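PDB 5ZRD: tyrosinase from Burkholderia thailandensis, which probably hydroxylates monophenols and oxidises the resulting catechols at a pair of copper ions, as tyrosinases do. Local coordinates for residues F138-G142 with K143-N147. Sequence-based numbering, arbitrary orientation.
Sequences FELDG and KQIDN
A short two-stranded antiparallel beta hairpin joins Phe-138–Leu-140 to Lys-143–Asp-146 within the tyrosinase central domain. Its register rests on two pairs of backbone hydrogen bonds. Phe-138 and Ile-145 bond reciprocally, with Ile-145 N to Phe-138 O at 2.8 Å and Phe-138 N to Ile-145 O at 2.9 Å. Nearer the turn, Leu-140 N reaches Lys-143 O at 3.0 Å, while the return bond from Lys-143 N to Leu-140 O is 3.1 Å and enters well above the carbonyl plane (59°).

Glu-139 and Gln-144 form the intervening non-hydrogen-bonded pair. Their side chains cross at nearly a right angle, Glu-139 OE1 lying 3.1 Å from Gln-144 CG, with carboxylate and amide planes 45° apart. A bend at chi2 (64°) folds the carboxylate over the Lys-143–Gln-144 peptide; Glu-139 OE1 is 3.1 Å from Gln-144 N, but the poor angle rules out a hydrogen bond.

On the other face, Ile-145 CD1 meets Leu-140 CB at 4.3 Å; Ile-145 CG1 approaches Phe-138 CB at 4.2 Å. All three residues touch helix 27-41, where Arg-34 also forms a salt bridge with Asp-141.

The paired Leu-140/Lys-143 bonds define a two-residue beta hairpin; by phi and psi, Asp-141 and Gly-142 are both left-handed helical, closest to a type III' turn.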
# COMPACT_ATOMS: atom_id res chain seq x y z
N PHE A 138 -25.79 13.51 -43.73
CA PHE A 138 -24.95 13.72 -44.90
C PHE A 138 -25.42 12.79 -46.03
O PHE A 138 -25.83 11.65 -45.77
CB PHE A 138 -23.50 13.45 -44.52
CG PHE A 138 -22.51 13.91 -45.55
CD1 PHE A 138 -22.26 15.26 -45.74
CD2 PHE A 138 -21.82 12.99 -46.34
CE1 PHE A 138 -21.40 15.69 -46.73
CE2 PHE A 138 -20.92 13.41 -47.32
CZ PHE A 138 -20.71 14.76 -47.50
N GLU A 139 -25.29 13.24 -47.28
CA GLU A 139 -25.54 12.39 -48.45
C GLU A 139 -24.23 11.74 -48.93
O GLU A 139 -23.34 12.40 -49.50
CB GLU A 139 -26.21 13.23 -49.55
CG GLU A 139 -26.96 12.41 -50.60
CD GLU A 139 -28.17 11.59 -50.14
OE1 GLU A 139 -28.53 11.62 -48.94
OE2 GLU A 139 -28.74 10.89 -51.01
N LEU A 140 -24.12 10.43 -48.72
CA LEU A 140 -23.02 9.65 -49.26
C LEU A 140 -23.55 8.45 -50.06
O LEU A 140 -24.38 7.67 -49.55
CB LEU A 140 -22.16 9.17 -48.09
CG LEU A 140 -20.88 8.48 -48.54
CD1 LEU A 140 -19.87 9.50 -49.06
CD2 LEU A 140 -20.29 7.63 -47.43
N ASP A 141 -23.04 8.24 -51.29
CA ASP A 141 -23.47 7.11 -52.15
C ASP A 141 -25.00 7.18 -52.38
O ASP A 141 -25.71 6.18 -52.18
CB ASP A 141 -23.15 5.73 -51.52
CG ASP A 141 -21.65 5.45 -51.35
OD1 ASP A 141 -20.84 5.90 -52.18
OD2 ASP A 141 -21.29 4.71 -50.39
N GLY A 142 -25.50 8.37 -52.73
CA GLY A 142 -26.94 8.67 -52.83
C GLY A 142 -27.79 8.00 -51.75
O GLY A 142 -28.90 7.57 -52.03
N LYS A 143 -27.29 7.88 -50.52
CA LYS A 143 -28.12 7.52 -49.35
C LYS A 143 -27.89 8.56 -48.26
O LYS A 143 -26.77 9.07 -48.09
CB LYS A 143 -27.79 6.12 -48.81
CG LYS A 143 -28.23 4.97 -49.69
CD LYS A 143 -27.84 3.60 -49.18
CE LYS A 143 -28.08 2.52 -50.22
NZ LYS A 143 -28.27 1.19 -49.60
N GLN A 144 -28.94 8.91 -47.54
CA GLN A 144 -28.78 9.73 -46.36
C GLN A 144 -28.12 8.90 -45.26
O GLN A 144 -28.51 7.75 -45.07
CB GLN A 144 -30.12 10.26 -45.87
CG GLN A 144 -30.52 11.56 -46.54
CD GLN A 144 -30.94 12.58 -45.52
OE1 GLN A 144 -31.50 12.24 -44.48
NE2 GLN A 144 -30.66 13.84 -45.80
N ILE A 145 -27.11 9.46 -44.57
CA ILE A 145 -26.57 8.82 -43.35
C ILE A 145 -26.55 9.85 -42.22
O ILE A 145 -26.64 11.04 -42.47
CB ILE A 145 -25.17 8.23 -43.58
CG1 ILE A 145 -24.13 9.31 -43.89
CG2 ILE A 145 -25.23 7.15 -44.66
CD1 ILE A 145 -22.71 8.82 -43.88
N ASP A 146 -26.40 9.33 -41.01
CA ASP A 146 -25.99 10.14 -39.85
C ASP A 146 -24.56 10.70 -40.13
O ASP A 146 -23.66 9.96 -40.57
CB ASP A 146 -25.99 9.27 -38.58
CG ASP A 146 -27.40 8.75 -38.19
OD1 ASP A 146 -28.42 9.30 -38.65
OD2 ASP A 146 -27.49 7.78 -37.41
N ASN A 147 -24.38 12.01 -39.93
CA ASN A 147 -23.09 12.65 -40.04
C ASN A 147 -22.16 12.06 -38.97
O ASN A 147 -22.39 12.26 -37.81
CB ASN A 147 -23.25 14.16 -39.84
CG ASN A 147 -21.93 14.92 -39.89
OD1 ASN A 147 -20.90 14.36 -40.22
ND2 ASN A 147 -21.96 16.20 -39.56